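Local coordinates for protein taurocyamine kinase (PDB 4WOD) that reversibly transfers a phosphate group between ATP and taurocyamine, as a magnesium-dependent, two-repeat member of the ATP:guanido phosphotransferase family, at residues N111-L116 with L345-V350; T120-G125 with G234-V239; S279-I284 with I318-N323; S322-L327 with V335-S340. The protein carries 4 engineered substitutions. All coordinates share one frame; numbering follows the deposited sequence.

Interaction 1 of 4, residues N111-L116 with L345-V350; sequences NTYGNL and LLELEV
Tyr113 and Gly114, at the bend of the loop 111-116, press against one flank of the helix 345-350, where Leu346, Glu347 and Val350 form the ridge they meet. Tyr113, at the centre of an inverse gamma turn, has its CB 3.8 Å from Leu346 CB. With CG beside its own backbone N (chi1 -45°), the Tyr113 ring runs alongside Glu347, both side chains pointing the same way. Glu347 CG packs 3.7 Å from Tyr113 CD1, and the carboxylate plane stands perpendicular to the ring. That carboxylate is held by a salt bridge from OE2 to Arg343, one turn back on the helix, while Tyr113 OH is hydrogen-bonded to Thr108 OG1.

The next bump is Val350 CG2, which sits in the hollow over Gly114, 3.6 Å from its CA and 3.7 Å from Tyr113 O. Gly114 has no side chain, and its phi is positive (95°). On the far side of the bend, Leu116 slides past Leu346 in the opposite direction. Leu116 CD1 is wedged between Leu346 CD2, at 3.7 Å, and the aliphatic part of Glu349, whose CG is equally close. The carboxylate of Glu349 turns off to the backbone N atoms of Met286 and Leu287 and to Gln353.

The loop leads directly into strand 117-126, and Leu116 already pairs by backbone hydrogen bonding with Lys283 at the end of strand 277-283. Helix 331-355 lies against this end of the sheet, with Leu346 also touching Ile284 and Leu345 reaching Leu287 and helix 293-299.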
loop_
_atom_site.group_PDB
_atom_site.type_symbol
_atom_site.label_atom_id
_atom_site.label_comp_id
_atom_site.label_asym_id
_atom_site.label_seq_id
_atom_site.Cartn_x
_atom_site.Cartn_y
_atom_site.Cartn_z
ATOM N N ASN A 111 12.222 7.913 -23.212
ATOM C CA ASN A 111 13.592 7.629 -22.833
ATOM C C ASN A 111 14.397 8.904 -22.558
ATOM O O ASN A 111 15.541 8.842 -22.100
ATOM C CB ASN A 111 14.265 6.761 -23.892
ATOM C CG ASN A 111 14.230 5.308 -23.499
ATOM O OD1 ASN A 111 14.207 4.997 -22.305
ATOM N ND2 ASN A 111 14.174 4.419 -24.474
ATOM N N THR A 112 13.777 10.054 -22.793
ATOM C CA THR A 112 14.362 11.325 -22.371
ATOM C C THR A 112 14.649 11.315 -20.859
ATOM O O THR A 112 15.590 11.938 -20.400
ATOM C CB THR A 112 13.429 12.509 -22.714
ATOM O OG1 THR A 112 13.128 12.487 -24.118
ATOM C CG2 THR A 112 14.073 13.852 -22.347
ATOM N N TYR A 113 13.846 10.567 -20.101
ATOM C CA TYR A 113 13.940 10.583 -18.640
ATOM C C TYR A 113 14.777 9.426 -18.109
ATOM O O TYR A 113 14.277 8.513 -17.439
ATOM C CB TYR A 113 12.512 10.614 -18.055
ATOM C CG TYR A 113 11.713 11.625 -18.824
ATOM C CD1 TYR A 113 12.005 12.986 -18.727
ATOM C CD2 TYR A 113 10.746 11.225 -19.726
ATOM C CE1 TYR A 113 11.321 13.906 -19.481
ATOM C CE2 TYR A 113 10.054 12.139 -20.482
ATOM C CZ TYR A 113 10.344 13.474 -20.360
ATOM O OH TYR A 113 9.644 14.371 -21.123
ATOM N N GLY A 114 16.072 9.474 -18.422
ATOM C CA GLY A 114 17.017 8.519 -17.885
ATOM C C GLY A 114 17.324 7.319 -18.750
ATOM O O GLY A 114 18.098 6.468 -18.338
ATOM N N ASN A 115 16.732 7.255 -19.940
ATOM C CA ASN A 115 16.897 6.114 -20.846
ATOM C C ASN A 115 16.612 4.770 -20.164
ATOM O O ASN A 115 17.429 3.853 -20.201
ATOM C CB ASN A 115 18.299 6.100 -21.451
ATOM C CG ASN A 115 18.404 5.160 -22.636
ATOM O OD1 ASN A 115 17.432 4.976 -23.374
ATOM N ND2 ASN A 115 19.567 4.545 -22.814
ATOM N N LEU A 116 15.444 4.684 -19.535
ATOM C CA LEU A 116 15.050 3.523 -18.735
ATOM C C LEU A 116 14.016 2.641 -19.429
ATOM O O LEU A 116 13.675 1.560 -18.940
ATOM C CB LEU A 116 14.468 3.984 -17.386
ATOM C CG LEU A 116 15.242 4.997 -16.537
ATOM C CD1 LEU A 116 14.386 5.521 -15.359
ATOM C CD2 LEU A 116 16.560 4.411 -16.041
ATOM N N LEU A 345 7.351 9.530 -12.959
ATOM C CA LEU A 345 7.938 8.394 -12.244
ATOM C C LEU A 345 9.369 8.113 -12.692
ATOM O O LEU A 345 10.243 7.807 -11.872
ATOM C CB LEU A 345 7.081 7.148 -12.433
ATOM C CG LEU A 345 5.654 7.171 -11.889
ATOM C CD1 LEU A 345 4.968 5.847 -12.218
ATOM C CD2 LEU A 345 5.665 7.440 -10.366
ATOM N N LEU A 346 9.614 8.216 -13.990
ATOM C CA LEU A 346 10.956 7.989 -14.502
ATOM C C LEU A 346 11.881 9.133 -14.060
ATOM O O LEU A 346 13.056 8.902 -13.732
ATOM C CB LEU A 346 10.937 7.832 -16.038
ATOM C CG LEU A 346 10.184 6.628 -16.619
ATOM C CD1 LEU A 346 10.094 6.752 -18.123
ATOM C CD2 LEU A 346 10.800 5.275 -16.235
ATOM N N GLU A 347 11.361 10.361 -14.040
ATOM C CA GLU A 347 12.142 11.492 -13.523
ATOM C C GLU A 347 12.490 11.257 -12.042
ATOM O O GLU A 347 13.597 11.572 -11.585
ATOM C CB GLU A 347 11.383 12.812 -13.688
ATOM C CG GLU A 347 11.383 13.356 -15.106
ATOM C CD GLU A 347 10.496 14.586 -15.282
ATOM O OE1 GLU A 347 9.594 14.808 -14.460
ATOM O OE2 GLU A 347 10.687 15.328 -16.262
ATOM N N LEU A 348 11.551 10.666 -11.306
ATOM C CA LEU A 348 11.797 10.360 -9.900
ATOM C C LEU A 348 12.833 9.242 -9.735
ATOM O O LEU A 348 13.652 9.285 -8.810
ATOM C CB LEU A 348 10.488 10.001 -9.199
ATOM C CG LEU A 348 10.535 9.913 -7.673
ATOM C CD1 LEU A 348 11.163 11.168 -7.093
ATOM C CD2 LEU A 348 9.130 9.720 -7.121
ATOM N N GLU A 349 12.830 8.248 -10.623
ATOM C CA GLU A 349 13.851 7.205 -10.556
ATOM C C GLU A 349 15.229 7.834 -10.763
ATOM O O GLU A 349 16.202 7.515 -10.063
ATOM C CB GLU A 349 13.609 6.113 -11.599
ATOM C CG GLU A 349 14.754 5.133 -11.740
ATOM C CD GLU A 349 14.847 4.132 -10.584
ATOM O OE1 GLU A 349 13.881 4.034 -9.795
ATOM O OE2 GLU A 349 15.881 3.437 -10.476
ATOM N N VAL A 350 15.310 8.735 -11.734
ATOM C CA VAL A 350 16.578 9.410 -12.030
ATOM C C VAL A 350 17.051 10.202 -10.811
ATOM O O VAL A 350 18.226 10.137 -10.444
ATOM C CB VAL A 350 16.438 10.330 -13.254
ATOM C CG1 VAL A 350 17.646 11.263 -13.367
ATOM C CG2 VAL A 350 16.295 9.494 -14.509
#

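Interaction 2 of 4, residues T120-G125 with G234-V239; sequences TRVRLG and GGLTAV. Engineered in segment 234-239: Gly235 (natural residue Asp), Thr237 (natural residue Ile).
This is an apolar strand-to-helix contact in the catalytic domain: strand 117-126, central in the antiparallel sheet, is covered by the first turn of helix 236-251. Thr120 and Val122, alternate residues on one face of the strand, point toward the helix. Val122 CG2 lies 3.7 Å from Val239 CG1 and 4.0 Å from Leu236 CD1. Val239 CG1, anti to its own backbone N (chi1 175°), also reaches the strand backbone, 3.6 Å from Val122 N. Leu236 crosses both strand side chains at about a right angle, its CD1 lying 3.9 Å from Thr120 CG2.

Thr120 divides its two branches. The methyl faces Leu236, while OG1 lies 3.3 Å from Gly234 CA and is hydrogen-bonded to Gly233 O just before the segment. Gly235, an engineered residue (Asp in the natural sequence), occupies the N-cap position and is the centre of an inverse gamma turn.

Arg121 and Arg123 project from the other face of the strand, among residues predicted to bind ATP; Arg123 NH2 is hydrogen-bonded to Asn271 of the arginine pocket. Apart from Thr120 OG1 against the Gly234 loop, strand and helix meet through methyl groups; the guanidinium groups lie on the other face, consistent with the predicted ATP site.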
loop_
_atom_site.group_PDB
_atom_site.type_symbol
_atom_site.label_atom_id
_atom_site.label_comp_id
_atom_site.label_asym_id
_atom_site.label_seq_id
_atom_site.Cartn_x
_atom_site.Cartn_y
_atom_site.Cartn_z
ATOM N N THR A 120 7.514 0.205 -25.437
ATOM C CA THR A 120 6.306 0.976 -25.257
ATOM C C THR A 120 5.226 0.257 -26.040
ATOM O O THR A 120 5.472 -0.254 -27.136
ATOM C CB THR A 120 6.471 2.428 -25.767
ATOM O OG1 THR A 120 7.516 3.081 -25.045
ATOM C CG2 THR A 120 5.170 3.231 -25.629
ATOM N N ARG A 121 4.031 0.210 -25.477
ATOM C CA ARG A 121 2.962 -0.568 -26.071
ATOM C C ARG A 121 1.629 0.116 -25.769
ATOM O O ARG A 121 1.450 0.644 -24.681
ATOM C CB ARG A 121 3.032 -2.006 -25.518
ATOM C CG ARG A 121 1.752 -2.820 -25.553
ATOM C CD ARG A 121 2.007 -4.244 -25.009
ATOM N NE ARG A 121 0.802 -5.079 -24.948
ATOM C CZ ARG A 121 -0.229 -4.883 -24.123
ATOM N NH1 ARG A 121 -0.215 -3.881 -23.251
ATOM N NH2 ARG A 121 -1.273 -5.708 -24.152
ATOM N N VAL A 122 0.720 0.168 -26.741
ATOM C CA VAL A 122 -0.652 0.606 -26.463
ATOM C C VAL A 122 -1.657 -0.437 -26.998
ATOM O O VAL A 122 -1.545 -0.935 -28.127
ATOM C CB VAL A 122 -0.968 2.006 -27.059
ATOM C CG1 VAL A 122 -2.320 2.500 -26.567
ATOM C CG2 VAL A 122 0.105 3.011 -26.660
ATOM N N ARG A 123 -2.616 -0.773 -26.150
ATOM C CA ARG A 123 -3.579 -1.825 -26.426
ATOM C C ARG A 123 -5.003 -1.297 -26.316
ATOM O O ARG A 123 -5.298 -0.487 -25.436
ATOM C CB ARG A 123 -3.377 -2.991 -25.447
ATOM C CG ARG A 123 -4.429 -4.099 -25.537
ATOM C CD ARG A 123 -4.815 -4.614 -24.150
ATOM N NE ARG A 123 -5.895 -3.820 -23.563
ATOM C CZ ARG A 123 -6.158 -3.761 -22.262
ATOM N NH1 ARG A 123 -5.415 -4.443 -21.397
ATOM N NH2 ARG A 123 -7.163 -3.009 -21.822
ATOM N N LEU A 124 -5.874 -1.744 -27.218
ATOM C CA LEU A 124 -7.312 -1.576 -27.065
ATOM C C LEU A 124 -8.053 -2.843 -27.502
ATOM O O LEU A 124 -7.464 -3.762 -28.088
ATOM C CB LEU A 124 -7.830 -0.368 -27.852
ATOM C CG LEU A 124 -7.542 -0.205 -29.345
ATOM C CD1 LEU A 124 -8.369 -1.139 -30.239
ATOM C CD2 LEU A 124 -7.759 1.262 -29.729
ATOM N N GLY A 125 -9.350 -2.856 -27.231
ATOM C CA GLY A 125 -10.209 -3.983 -27.557
ATOM C C GLY A 125 -11.530 -3.477 -28.115
ATOM O O GLY A 125 -11.898 -2.316 -27.889
ATOM N N GLY A 234 10.998 4.286 -26.372
ATOM C CA GLY A 234 10.009 5.116 -25.719
ATOM C C GLY A 234 9.177 6.016 -26.625
ATOM O O GLY A 234 8.620 7.020 -26.153
ATOM N N GLY A 235 9.079 5.664 -27.907
ATOM C CA GLY A 235 8.302 6.445 -28.863
ATOM C C GLY A 235 6.788 6.269 -28.704
ATOM O O GLY A 235 6.135 5.690 -29.576
ATOM N N LEU A 236 6.228 6.766 -27.599
ATOM C CA LEU A 236 4.781 6.673 -27.348
ATOM C C LEU A 236 3.959 7.315 -28.466
ATOM O O LEU A 236 2.900 6.813 -28.839
ATOM C CB LEU A 236 4.416 7.320 -26.004
ATOM C CG LEU A 236 2.919 7.399 -25.658
ATOM C CD1 LEU A 236 2.374 6.011 -25.432
ATOM C CD2 LEU A 236 2.655 8.266 -24.434
ATOM N N THR A 237 4.452 8.425 -29.006
ATOM C CA THR A 237 3.736 9.142 -30.060
ATOM C C THR A 237 3.405 8.278 -31.286
ATOM O O THR A 237 2.246 8.215 -31.711
ATOM C CB THR A 237 4.552 10.369 -30.525
ATOM O OG1 THR A 237 4.614 11.320 -29.450
ATOM C CG2 THR A 237 3.890 11.003 -31.746
ATOM N N ALA A 238 4.423 7.618 -31.835
ATOM C CA ALA A 238 4.273 6.738 -33.000
ATOM C C ALA A 238 3.401 5.513 -32.676
ATOM O O ALA A 238 2.508 5.156 -33.441
ATOM C CB ALA A 238 5.644 6.295 -33.495
ATOM N N VAL A 239 3.658 4.885 -31.532
ATOM C CA VAL A 239 2.899 3.699 -31.115
ATOM C C VAL A 239 1.408 4.023 -31.052
ATOM O O VAL A 239 0.568 3.276 -31.569
ATOM C CB VAL A 239 3.368 3.178 -29.739
ATOM C CG1 VAL A 239 2.493 2.013 -29.256
ATOM C CG2 VAL A 239 4.814 2.768 -29.805
#

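Interaction 3 of 4, residues S279-I284 with I318-N323; sequences SVHAKI and IYDLSN
Two neighbouring antiparallel strands of the catalytic domain's eight-stranded sheet, 279-283 and 318-323, pair here in regular register. Val280 with Leu321 and Ala282 with Tyr319 are the hydrogen-bonded pairs; Ser279 with Ser322, His281 with Asp320 and Lys283 with Ile318 are non-hydrogen-bonded. The straightest bond runs from Ala282 N to Tyr319 O, 2.8 Å with an N-H...O angle of 168°, and lies in the carbonyl plane. Leu321 N reaches Val280 O at 2.9 Å. CA-H...O contacts fill in between, among them Asp320 CA to Val280 O at 3.3 Å.

On the face of Ser279, His281 and Lys283, Asp320 is the polar hub. Its CG is anti to the backbone N (chi1 -174°), which places OD2 3.2 Å from His281 CE1, with ring and carboxylate nearly perpendicular. Ser279 OG gives OD2 only a weak hydrogen bond, whereas Asp320 OD1 forms a salt bridge with Arg277. His281 NE2 is hydrogen-bonded to Glu310 OE1. Ser279, Val280, His281, Arg277 and Glu310 are all predicted to bind ATP; if so, Asp320 would be a second-shell group through Arg277. Farther along, Lys283 CG lies beside Ile318 CG1.

The face of Val280, Ala282, Tyr319 and Leu321 makes mostly apolar contacts, extended by Ile284 just past the strand end. Ile284 CG1 meets Tyr319 CD2 at 3.9 Å, crossing it at about a right angle, and Ile284 CD1 and Leu321 CD2 approach tip to tip at 4.2 Å. Helix 331-355 covers this face through Met338 on Val280 and Leu346 on Ala282. Strand 117-126 flanks 277-283, and strand 302-306 closes the sheet beyond 318-323.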
loop_
_atom_site.group_PDB
_atom_site.type_symbol
_atom_site.label_atom_id
_atom_site.label_comp_id
_atom_site.label_asym_id
_atom_site.label_seq_id
_atom_site.Cartn_x
_atom_site.Cartn_y
_atom_site.Cartn_z
ATOM N N SER A 279 1.264 1.607 -22.071
ATOM C CA SER A 279 2.251 1.233 -21.068
ATOM C C SER A 279 3.691 1.230 -21.575
ATOM O O SER A 279 3.936 1.196 -22.780
ATOM C CB SER A 279 1.906 -0.147 -20.527
ATOM O OG SER A 279 2.273 -1.115 -21.478
ATOM N N VAL A 280 4.635 1.257 -20.636
ATOM C CA VAL A 280 6.042 0.988 -20.917
ATOM C C VAL A 280 6.553 -0.123 -20.011
ATOM O O VAL A 280 6.041 -0.305 -18.898
ATOM C CB VAL A 280 6.943 2.227 -20.702
ATOM C CG1 VAL A 280 6.624 3.275 -21.717
ATOM C CG2 VAL A 280 6.802 2.784 -19.237
ATOM N N HIS A 281 7.545 -0.865 -20.502
ATOM C CA HIS A 281 8.396 -1.681 -19.636
ATOM C C HIS A 281 9.596 -0.829 -19.248
ATOM O O HIS A 281 10.396 -0.452 -20.108
ATOM C CB HIS A 281 8.858 -2.959 -20.330
ATOM C CG HIS A 281 7.884 -4.084 -20.233
ATOM N ND1 HIS A 281 6.543 -3.933 -20.509
ATOM C CD2 HIS A 281 8.054 -5.382 -19.884
ATOM C CE1 HIS A 281 5.927 -5.089 -20.338
ATOM N NE2 HIS A 281 6.821 -5.985 -19.959
ATOM N N ALA A 282 9.721 -0.505 -17.967
ATOM C CA ALA A 282 10.773 0.416 -17.558
ATOM C C ALA A 282 11.620 -0.163 -16.439
ATOM O O ALA A 282 11.104 -0.885 -15.591
ATOM C CB ALA A 282 10.172 1.739 -17.119
ATOM N N LYS A 283 12.903 0.191 -16.430
ATOM C CA LYS A 283 13.819 -0.146 -15.334
ATOM C C LYS A 283 13.771 0.901 -14.225
ATOM O O LYS A 283 14.407 1.952 -14.326
ATOM C CB LYS A 283 15.259 -0.281 -15.838
ATOM C CG LYS A 283 15.489 -1.367 -16.871
ATOM C CD LYS A 283 16.629 -0.969 -17.802
ATOM C CE LYS A 283 16.302 -1.215 -19.276
ATOM N NZ LYS A 283 17.119 -0.351 -20.198
ATOM N N ILE A 284 13.038 0.601 -13.158
ATOM C CA ILE A 284 12.908 1.517 -12.028
ATOM C C ILE A 284 13.155 0.820 -10.671
ATOM O O ILE A 284 12.322 0.909 -9.761
ATOM C CB ILE A 284 11.511 2.169 -12.023
ATOM C CG1 ILE A 284 10.415 1.091 -11.978
ATOM C CG2 ILE A 284 11.323 3.015 -13.303
ATOM C CD1 ILE A 284 9.074 1.602 -11.538
ATOM N N ILE A 318 12.449 -4.117 -13.304
ATOM C CA ILE A 318 11.739 -3.808 -14.540
ATOM C C ILE A 318 10.234 -3.973 -14.350
ATOM O O ILE A 318 9.765 -5.054 -14.011
ATOM C CB ILE A 318 12.195 -4.688 -15.706
ATOM C CG1 ILE A 318 13.672 -4.437 -16.006
ATOM C CG2 ILE A 318 11.363 -4.389 -16.937
ATOM C CD1 ILE A 318 14.155 -5.098 -17.265
ATOM N N TYR A 319 9.487 -2.895 -14.568
ATOM C CA TYR A 319 8.046 -2.913 -14.349
ATOM C C TYR A 319 7.273 -2.450 -15.554
ATOM O O TYR A 319 7.767 -1.652 -16.350
ATOM C CB TYR A 319 7.663 -2.036 -13.159
ATOM C CG TYR A 319 8.045 -2.661 -11.850
ATOM C CD1 TYR A 319 7.086 -3.299 -11.059
ATOM C CD2 TYR A 319 9.366 -2.653 -11.418
ATOM C CE1 TYR A 319 7.433 -3.891 -9.865
ATOM C CE2 TYR A 319 9.726 -3.247 -10.237
ATOM C CZ TYR A 319 8.758 -3.854 -9.452
ATOM O OH TYR A 319 9.124 -4.441 -8.262
ATOM N N ASP A 320 6.052 -2.962 -15.667
ATOM C CA ASP A 320 5.071 -2.435 -16.603
ATOM C C ASP A 320 4.315 -1.308 -15.903
ATOM O O ASP A 320 3.745 -1.501 -14.824
ATOM C CB ASP A 320 4.120 -3.543 -17.066
ATOM C CG ASP A 320 3.155 -3.079 -18.149
ATOM O OD1 ASP A 320 2.144 -2.429 -17.807
ATOM O OD2 ASP A 320 3.392 -3.380 -19.343
ATOM N N LEU A 321 4.345 -0.125 -16.505
ATOM C CA LEU A 321 3.669 1.054 -15.979
ATOM C C LEU A 321 2.631 1.496 -16.989
ATOM O O LEU A 321 2.997 1.790 -18.116
ATOM C CB LEU A 321 4.658 2.200 -15.735
ATOM C CG LEU A 321 5.849 1.884 -14.826
ATOM C CD1 LEU A 321 6.790 3.067 -14.801
ATOM C CD2 LEU A 321 5.348 1.560 -13.423
ATOM N N SER A 322 1.363 1.553 -16.595
ATOM C CA SER A 322 0.289 1.976 -17.515
ATOM C C SER A 322 -0.694 2.984 -16.886
ATOM O O SER A 322 -0.737 3.132 -15.673
ATOM C CB SER A 322 -0.486 0.750 -18.015
ATOM O OG SER A 322 -1.039 0.016 -16.942
ATOM N N ASN A 323 -1.474 3.682 -17.720
ATOM C CA ASN A 323 -2.581 4.478 -17.219
ATOM C C ASN A 323 -3.477 3.633 -16.324
ATOM O O ASN A 323 -3.821 2.508 -16.678
ATOM C CB ASN A 323 -3.412 5.072 -18.376
ATOM C CG ASN A 323 -3.823 4.032 -19.424
ATOM O OD1 ASN A 323 -2.982 3.490 -20.151
ATOM N ND2 ASN A 323 -5.138 3.785 -19.535
#

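Interaction 4 of 4, residues S322-L327 with V335-S340; sequences SNKRRL and VTEMHS
Glu337 reaches from helix 331-355 across to Arg325, in the loop that leaves strand 318-323. Its CB points toward the loop, and CG lies anti to the backbone N (chi1 180°). The chain stays extended to CD, which rests about 4.1 Å from both CB and CG of Arg325. The two oxygens then part company. OE1 accepts a hydrogen bond from Arg325 N at 3.2 Å, on its syn lone pair and with an N-H...O angle of 152°; it also lies 3.3 Å from Asn323 CB. OE2 runs along the Arg325 side chain, 3.3 Å from CD, and forms a salt bridge with NE, also at 3.3 Å. One carboxylate therefore grips both the backbone and the side chain of Arg325, with the guanidinium and carboxylate planes 32° apart.

Next along the helix, Met338 CB packs 4.0 Å from Asn323 CB, the two side chains crossing at about a right angle. Asn323 is itself tied down by polar bonds: ND2 donates to Arg325 O at 2.8 Å and also to Leu276 O, while OD1 accepts from Ala278 N. Arg326 NH1 in turn donates to Asn323 O, from above the carbonyl plane. The Glu337 bonds and Met338 packing tie the strand exit to the helix that follows it, while the Asn323 and Arg326 bonds hold the turn and fasten it to the neighbouring strand end: a strand-loop-helix connection of the phosphagen kinase catalytic domain.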
loop_
_atom_site.group_PDB
_atom_site.type_symbol
_atom_site.label_atom_id
_atom_site.label_comp_id
_atom_site.label_asym_id
_atom_site.label_seq_id
_atom_site.Cartn_x
_atom_site.Cartn_y
_atom_site.Cartn_z
ATOM N N SER A 322 1.363 1.553 -16.595
ATOM C CA SER A 322 0.289 1.976 -17.515
ATOM C C SER A 322 -0.694 2.984 -16.886
ATOM O O SER A 322 -0.737 3.132 -15.673
ATOM C CB SER A 322 -0.486 0.750 -18.015
ATOM O OG SER A 322 -1.039 0.016 -16.942
ATOM N N ASN A 323 -1.474 3.682 -17.720
ATOM C CA ASN A 323 -2.581 4.478 -17.219
ATOM C C ASN A 323 -3.477 3.633 -16.324
ATOM O O ASN A 323 -3.821 2.508 -16.678
ATOM C CB ASN A 323 -3.412 5.072 -18.376
ATOM C CG ASN A 323 -3.823 4.032 -19.424
ATOM O OD1 ASN A 323 -2.982 3.490 -20.151
ATOM N ND2 ASN A 323 -5.138 3.785 -19.535
ATOM N N LYS A 324 -3.847 4.156 -15.158
ATOM C CA LYS A 324 -4.735 3.387 -14.285
ATOM C C LYS A 324 -6.196 3.502 -14.720
ATOM O O LYS A 324 -7.022 2.687 -14.333
ATOM C CB LYS A 324 -4.592 3.835 -12.828
ATOM C CG LYS A 324 -5.168 5.229 -12.530
ATOM C CD LYS A 324 -4.972 5.631 -11.065
ATOM C CE LYS A 324 -5.622 6.993 -10.770
ATOM N NZ LYS A 324 -5.310 7.478 -9.387
ATOM N N ARG A 325 -6.522 4.502 -15.534
ATOM C CA ARG A 325 -7.925 4.739 -15.856
ATOM C C ARG A 325 -8.324 4.172 -17.202
ATOM O O ARG A 325 -7.534 4.168 -18.136
ATOM C CB ARG A 325 -8.249 6.238 -15.813
ATOM C CG ARG A 325 -8.306 6.800 -14.421
ATOM C CD ARG A 325 -8.750 8.263 -14.442
ATOM N NE ARG A 325 -8.387 8.989 -13.226
ATOM C CZ ARG A 325 -8.991 8.824 -12.053
ATOM N NH1 ARG A 325 -9.976 7.933 -11.933
ATOM N NH2 ARG A 325 -8.607 9.537 -10.997
ATOM N N ARG A 326 -9.558 3.684 -17.289
ATOM C CA ARG A 326 -10.120 3.216 -18.561
ATOM C C ARG A 326 -11.455 3.891 -18.866
ATOM O O ARG A 326 -11.787 4.164 -20.022
ATOM C CB ARG A 326 -10.352 1.697 -18.541
ATOM C CG ARG A 326 -9.155 0.841 -18.191
ATOM C CD ARG A 326 -8.270 0.552 -19.396
ATOM N NE ARG A 326 -7.196 -0.362 -19.021
ATOM C CZ ARG A 326 -6.142 -0.024 -18.284
ATOM N NH1 ARG A 326 -5.990 1.232 -17.841
ATOM N NH2 ARG A 326 -5.240 -0.950 -17.979
ATOM N N LEU A 327 -12.237 4.108 -17.817
ATOM C CA LEU A 327 -13.617 4.531 -17.968
ATOM C C LEU A 327 -13.823 5.959 -17.478
ATOM O O LEU A 327 -13.307 6.346 -16.429
ATOM C CB LEU A 327 -14.539 3.570 -17.212
ATOM C CG LEU A 327 -16.044 3.826 -17.268
ATOM C CD1 LEU A 327 -16.592 3.485 -18.643
ATOM C CD2 LEU A 327 -16.757 3.023 -16.201
ATOM N N VAL A 335 -4.086 8.312 -22.654
ATOM C CA VAL A 335 -2.683 8.226 -23.029
ATOM C C VAL A 335 -1.907 9.428 -22.443
ATOM O O VAL A 335 -0.723 9.310 -22.116
ATOM C CB VAL A 335 -2.506 8.117 -24.581
ATOM C CG1 VAL A 335 -2.831 9.432 -25.269
ATOM C CG2 VAL A 335 -1.107 7.686 -24.927
ATOM N N THR A 336 -2.574 10.568 -22.275
ATOM C CA THR A 336 -1.950 11.720 -21.610
ATOM C C THR A 336 -1.684 11.395 -20.124
ATOM O O THR A 336 -0.589 11.627 -19.607
ATOM C CB THR A 336 -2.815 12.978 -21.722
ATOM O OG1 THR A 336 -2.981 13.323 -23.106
ATOM C CG2 THR A 336 -2.175 14.138 -20.974
ATOM N N GLU A 337 -2.677 10.839 -19.447
ATOM C CA GLU A 337 -2.463 10.368 -18.077
ATOM C C GLU A 337 -1.246 9.443 -17.985
ATOM O O GLU A 337 -0.378 9.617 -17.114
ATOM C CB GLU A 337 -3.708 9.644 -17.556
ATOM C CG GLU A 337 -3.539 9.120 -16.131
ATOM C CD GLU A 337 -4.684 8.218 -15.691
ATOM O OE1 GLU A 337 -4.817 7.103 -16.240
ATOM O OE2 GLU A 337 -5.454 8.625 -14.795
ATOM N N MET A 338 -1.167 8.480 -18.903
ATOM C CA MET A 338 -0.033 7.577 -18.959
ATOM C C MET A 338 1.273 8.344 -19.127
ATOM O O MET A 338 2.230 8.151 -18.375
ATOM C CB MET A 338 -0.191 6.581 -20.113
ATOM C CG MET A 338 0.958 5.595 -20.245
ATOM S SD MET A 338 2.233 6.152 -21.417
ATOM C CE MET A 338 3.284 4.716 -21.518
ATOM N N HIS A 339 1.315 9.211 -20.125
ATOM C CA HIS A 339 2.578 9.849 -20.463
ATOM C C HIS A 339 3.067 10.756 -19.346
ATOM O O HIS A 339 4.255 10.741 -19.002
ATOM C CB HIS A 339 2.468 10.646 -21.752
ATOM C CG HIS A 339 3.780 11.217 -22.189
ATOM N ND1 HIS A 339 4.187 12.488 -21.845
ATOM C CD2 HIS A 339 4.786 10.682 -22.917
ATOM C CE1 HIS A 339 5.386 12.714 -22.349
ATOM N NE2 HIS A 339 5.770 11.637 -23.013
ATOM N N SER A 340 2.145 11.542 -18.796
ATOM C CA SER A 340 2.442 12.473 -17.720
ATOM C C SER A 340 2.928 11.741 -16.486
ATOM O O SER A 340 3.955 12.095 -15.914
ATOM C CB SER A 340 1.215 13.308 -17.363
ATOM O OG SER A 340 0.937 14.227 -18.400
#

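All four contacts lie in the first repeat. Interaction 3 is a strand pair within the sheet, held by backbone bonds, and interaction 2 lays helix 236-251 on strand 117-126 largely through methyl groups; both are largely buried. Interactions 1 and 4 are only partly buried and use separate turns of helix 331-355: the former fits hydrophobic bumps to a loop, the latter relies on one carboxylate. Interactions 3 and 4 share Ser322 and Asn323. Side chains also link the contacts: Thr120 OG1 lies against Val280 CG1, and Leu236 CD2 meets Met338 SD, joining helix 236-251 to helix 331-355, so both helices cover the same side of the sheet.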